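Hypothetical protein (Mus musculus, PDB 1VKB) is probably a gamma-glutamylamine cyclotransferase, an AIG2-like enzyme that would release a gamma-glutamyl group as 5-oxoproline. Local coordinates at residues A[98-109]-A[120-131]. Sequence-based numbering, arbitrary orientation.
Sequences SMYQRTALQVQV and DSVQCFVYTTAT
Q101 and T128, T103 and V126, L105 and C124, and V107 and V122 are the hydrogen-bonded pairs of two antiparallel strands, 101-109 and 121-129, which run at 141° to each other, a strongly twisted pairing. Each of these pairs exchanges two N-H...O=C bonds, such as L105 N to C124 O at 2.8 Å, and V109 N adds a last one to D120 O. On the face bearing R102, F125 and Y127, a cation-pi contact forms: R102 NH1 sits above the centre of the F125 ring, and R102 CZ lies 4.5 Å from the F125 centroid. The arginine suits this place because its CG and CD cover F125 CB and CG while the bend at chi3 (46°) stands the guanidinium steeply on the ring face, NH1 leading, the two planes 68° apart. D91, on helix 84-93, receives both R102 NH2, in a salt bridge, and Y127 OH, tying the strand pair to that helix. An alanine in place of F125 would probably leave the guanidinium without its aromatic floor and freer to swing about D91. The strand pair belongs to the mixed sheet of the gamma-glutamyl cyclotransferase-like fold, strand 101-109 pairing also with 40-48 and strand 121-129 with 62-66. On the other face, V126 CG2 meets L105 CD1 at 3.8 Å; valine's beta-branching suits a strand, and leucine's longer reach lays CD1 against it. Nearby T103 OG1 and T128 OG1 share a hydrogen bond of 2.9 Å, and water bridges T128 OG1 to Q101 OE1. Q101 OE1 also accepts A130 N in its carbonyl plane, on a lone pair, at 2.9 Å; glutamine can reach across to A130 because its chain bends at chi2, and its NE2 is held by P97 O. Threonine hydroxyls finish the join: in the conformer given for S98 and M99, T131 OG1 donates to S98 O at 2.7 Å and T129 OG1 gives to M99 O, while T129 OG1 takes T131 N in an ST turn.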
loop_
_atom_site.group_PDB
_atom_site.type_symbol
_atom_site.label_atom_id
_atom_site.label_comp_id
_atom_site.label_asym_id
_atom_site.label_seq_id
_atom_site.Cartn_x
_atom_site.Cartn_y
_atom_site.Cartn_z
ATOM N N SER A 98 3.756 -7.224 12.684
ATOM C CA SER A 98 4.111 -8.571 12.267
ATOM C C SER A 98 3.982 -8.808 10.770
ATOM O O SER A 98 4.869 -9.365 10.191
ATOM C CB SER A 98 3.421 -9.663 13.076
ATOM O OG SER A 98 2.037 -9.577 12.989
ATOM N N MET A 99 2.876 -8.386 10.179
ATOM C CA MET A 99 2.550 -8.723 8.790
ATOM C C MET A 99 3.157 -7.662 7.859
ATOM O O MET A 99 3.776 -7.997 6.825
ATOM C CB MET A 99 0.998 -8.730 8.673
ATOM C CG MET A 99 0.309 -8.871 7.293
ATOM S SD MET A 99 -1.539 -8.692 7.265
ATOM C CE MET A 99 -1.988 -9.444 5.705
ATOM N N TYR A 100 2.944 -6.396 8.234
ATOM C CA TYR A 100 3.570 -5.261 7.607
ATOM C C TYR A 100 4.216 -4.408 8.677
ATOM O O TYR A 100 3.948 -4.581 9.857
ATOM C CB TYR A 100 2.517 -4.415 6.888
ATOM C CG TYR A 100 1.871 -5.013 5.647
ATOM C CD1 TYR A 100 0.724 -5.751 5.749
ATOM C CD2 TYR A 100 2.375 -4.778 4.398
ATOM C CE1 TYR A 100 0.095 -6.253 4.646
ATOM C CE2 TYR A 100 1.759 -5.295 3.284
ATOM C CZ TYR A 100 0.608 -6.035 3.420
ATOM O OH TYR A 100 -0.106 -6.564 2.352
ATOM N N GLN A 101 5.134 -3.552 8.245
ATOM C CA GLN A 101 5.719 -2.550 9.107
ATOM C C GLN A 101 5.504 -1.222 8.374
ATOM O O GLN A 101 5.740 -1.109 7.161
ATOM C CB GLN A 101 7.191 -2.843 9.331
ATOM C CG GLN A 101 7.506 -4.184 9.934
ATOM C CD GLN A 101 7.474 -5.318 8.948
ATOM O OE1 GLN A 101 8.023 -5.224 7.842
ATOM N NE2 GLN A 101 6.810 -6.408 9.337
ATOM N N ARG A 102 5.037 -0.212 9.105
ATOM C CA ARG A 102 4.823 1.063 8.494
ATOM C C ARG A 102 6.151 1.788 8.356
ATOM O O ARG A 102 6.875 1.985 9.360
ATOM C CB ARG A 102 3.871 1.882 9.356
ATOM C CG ARG A 102 3.605 3.297 8.784
ATOM C CD ARG A 102 2.271 3.915 9.191
ATOM N NE ARG A 102 1.895 3.813 10.612
ATOM C CZ ARG A 102 2.340 4.638 11.594
ATOM N NH1 ARG A 102 3.286 5.536 11.393
ATOM N NH2 ARG A 102 1.901 4.494 12.813
ATOM N N THR A 103 6.444 2.241 7.142
ATOM C CA THR A 103 7.739 2.823 6.792
ATOM C C THR A 103 7.548 4.135 6.037
ATOM O O THR A 103 6.682 4.229 5.201
ATOM C CB THR A 103 8.486 1.786 5.903
ATOM O OG1 THR A 103 8.684 0.568 6.656
ATOM C CG2 THR A 103 9.842 2.255 5.640
ATOM N N ALA A 104 8.355 5.163 6.323
ATOM C CA ALA A 104 8.157 6.480 5.681
ATOM C C ALA A 104 9.004 6.443 4.405
ATOM O O ALA A 104 10.168 6.089 4.494
ATOM C CB ALA A 104 8.642 7.550 6.579
ATOM N N LEU A 105 8.429 6.725 3.236
ATOM C CA LEU A 105 9.161 6.712 1.982
ATOM C C LEU A 105 8.879 7.981 1.174
ATOM O O LEU A 105 7.827 8.590 1.305
ATOM C CB LEU A 105 8.736 5.503 1.122
ATOM C CG LEU A 105 8.902 4.066 1.598
ATOM C CD1 LEU A 105 8.334 3.112 0.510
ATOM C CD2 LEU A 105 10.388 3.782 1.885
ATOM N N GLN A 106 9.815 8.344 0.310
ATOM C CA GLN A 106 9.627 9.462 -0.608
ATOM C C GLN A 106 8.834 8.982 -1.808
ATOM O O GLN A 106 9.194 7.983 -2.439
ATOM C CB GLN A 106 10.962 10.004 -1.093
ATOM C CG GLN A 106 10.861 11.242 -1.900
ATOM C CD GLN A 106 12.239 11.702 -2.395
ATOM O OE1 GLN A 106 13.240 10.990 -2.221
ATOM N NE2 GLN A 106 12.288 12.869 -3.022
ATOM N N VAL A 107 7.806 9.765 -2.157
ATOM C CA VAL A 107 6.878 9.460 -3.260
ATOM C C VAL A 107 6.892 10.612 -4.259
ATOM O O VAL A 107 6.722 11.777 -3.917
ATOM C CB VAL A 107 5.450 9.191 -2.742
ATOM C CG1 VAL A 107 4.457 9.049 -3.877
ATOM C CG2 VAL A 107 5.419 7.964 -1.796
ATOM N N GLN A 108 7.232 10.286 -5.485
ATOM C CA GLN A 108 7.157 11.232 -6.574
ATOM C C GLN A 108 5.657 11.484 -6.900
ATOM O O GLN A 108 4.855 10.533 -7.102
ATOM C CB GLN A 108 7.899 10.674 -7.785
ATOM C CG GLN A 108 7.815 11.588 -9.009
ATOM C CD GLN A 108 8.359 10.951 -10.277
ATOM O OE1 GLN A 108 8.523 9.727 -10.368
ATOM N NE2 GLN A 108 8.633 11.790 -11.267
ATOM N N VAL A 109 5.284 12.759 -6.961
ATOM C CA VAL A 109 3.906 13.149 -7.240
ATOM C C VAL A 109 3.678 13.108 -8.753
ATOM O O VAL A 109 4.392 13.773 -9.518
ATOM C CB VAL A 109 3.631 14.535 -6.693
ATOM C CG1 VAL A 109 2.236 15.026 -7.110
ATOM C CG2 VAL A 109 3.809 14.528 -5.169
ATOM N N ASP A 120 7.625 18.235 -6.152
ATOM C CA ASP A 120 7.953 17.061 -6.941
ATOM C C ASP A 120 7.715 15.780 -6.158
ATOM O O ASP A 120 7.466 14.735 -6.753
ATOM C CB ASP A 120 9.427 17.061 -7.343
ATOM C CG ASP A 120 9.762 18.116 -8.395
ATOM O OD1 ASP A 120 8.827 18.753 -8.954
ATOM O OD2 ASP A 120 10.955 18.349 -8.721
ATOM N N SER A 121 7.880 15.827 -4.836
ATOM C CA SER A 121 7.708 14.596 -4.056
ATOM C C SER A 121 7.147 14.875 -2.699
ATOM O O SER A 121 7.185 16.014 -2.225
ATOM C CB SER A 121 9.034 13.882 -3.897
ATOM O OG SER A 121 9.943 14.685 -3.207
ATOM N N VAL A 122 6.656 13.822 -2.045
ATOM C CA VAL A 122 6.090 13.976 -0.722
ATOM C C VAL A 122 6.507 12.777 0.109
ATOM O O VAL A 122 6.539 11.668 -0.393
ATOM C CB VAL A 122 4.561 14.093 -0.802
ATOM C CG1 VAL A 122 3.974 12.952 -1.465
ATOM C CG2 VAL A 122 3.933 14.241 0.606
ATOM N N GLN A 123 6.811 13.000 1.382
ATOM C CA GLN A 123 7.097 11.853 2.261
ATOM C C GLN A 123 5.780 11.267 2.743
ATOM O O GLN A 123 4.924 11.990 3.259
ATOM C CB GLN A 123 7.927 12.260 3.492
ATOM C CG GLN A 123 8.558 11.055 4.205
ATOM C CD GLN A 123 9.887 10.618 3.542
ATOM O OE1 GLN A 123 10.319 11.225 2.578
ATOM N NE2 GLN A 123 10.523 9.595 4.090
ATOM N N CYS A 124 5.629 9.936 2.649
ATOM C CA CYS A 124 4.398 9.263 2.994
ATOM C C CYS A 124 4.729 8.003 3.781
ATOM O O CYS A 124 5.722 7.354 3.490
ATOM C CB CYS A 124 3.697 8.774 1.738
ATOM S SG CYS A 124 3.150 10.059 0.598
ATOM N N PHE A 125 3.896 7.664 4.737
ATOM C CA PHE A 125 3.933 6.354 5.313
ATOM C C PHE A 125 3.429 5.318 4.258
ATOM O O PHE A 125 2.418 5.517 3.558
ATOM C CB PHE A 125 3.062 6.243 6.552
ATOM C CG PHE A 125 3.597 6.986 7.752
ATOM C CD1 PHE A 125 4.889 6.791 8.217
ATOM C CD2 PHE A 125 2.783 7.910 8.415
ATOM C CE1 PHE A 125 5.369 7.533 9.311
ATOM C CE2 PHE A 125 3.285 8.615 9.515
ATOM C CZ PHE A 125 4.557 8.421 9.940
ATOM N N VAL A 126 4.090 4.174 4.249
ATOM C CA VAL A 126 3.738 3.070 3.341
ATOM C C VAL A 126 3.832 1.785 4.148
ATOM O O VAL A 126 4.724 1.673 5.007
ATOM C CB VAL A 126 4.747 2.984 2.162
ATOM C CG1 VAL A 126 4.321 1.884 1.177
ATOM C CG2 VAL A 126 4.823 4.309 1.423
ATOM N N TYR A 127 2.898 0.861 3.930
ATOM C CA TYR A 127 2.947 -0.464 4.577
ATOM C C TYR A 127 3.876 -1.379 3.751
ATOM O O TYR A 127 3.507 -1.808 2.667
ATOM C CB TYR A 127 1.524 -1.029 4.751
ATOM C CG TYR A 127 0.774 -0.187 5.757
ATOM C CD1 TYR A 127 1.068 -0.299 7.125
ATOM C CD2 TYR A 127 -0.165 0.766 5.357
ATOM C CE1 TYR A 127 0.435 0.503 8.059
ATOM C CE2 TYR A 127 -0.781 1.632 6.309
ATOM C CZ TYR A 127 -0.496 1.460 7.636
ATOM O OH TYR A 127 -1.091 2.262 8.571
ATOM N N THR A 128 5.122 -1.558 4.223
ATOM C CA THR A 128 6.110 -2.447 3.568
ATOM C C THR A 128 6.217 -3.719 4.383
ATOM O O THR A 128 5.653 -3.808 5.450
ATOM C CB THR A 128 7.466 -1.767 3.456
ATOM O OG1 THR A 128 7.951 -1.447 4.770
ATOM C CG2 THR A 128 7.324 -0.449 2.764
ATOM N N THR A 129 6.937 -4.717 3.893
ATOM C CA THR A 129 7.200 -5.873 4.718
ATOM C C THR A 129 8.594 -6.441 4.563
ATOM O O THR A 129 9.107 -6.545 3.448
ATOM C CB THR A 129 6.152 -6.939 4.565
ATOM O OG1 THR A 129 6.476 -7.996 5.470
ATOM C CG2 THR A 129 6.172 -7.580 3.199
ATOM N N ALA A 130 9.185 -6.733 5.717
ATOM C CA ALA A 130 10.448 -7.467 5.865
ATOM C C ALA A 130 10.153 -8.894 6.354
ATOM O O ALA A 130 11.079 -9.692 6.574
ATOM C CB ALA A 130 11.322 -6.788 6.856
ATOM N N THR A 131 8.880 -9.252 6.517
ATOM C CA THR A 131 8.559 -10.596 7.087
ATOM C C THR A 131 7.829 -11.469 6.071
ATOM O O THR A 131 7.055 -12.308 6.436
ATOM C CB THR A 131 7.699 -10.443 8.359
ATOM O OG1 THR A 131 6.558 -9.596 8.086
ATOM C CG2 THR A 131 8.464 -9.753 9.470
HETATM O O HOH W 1 9.329 -3.254 6.220
#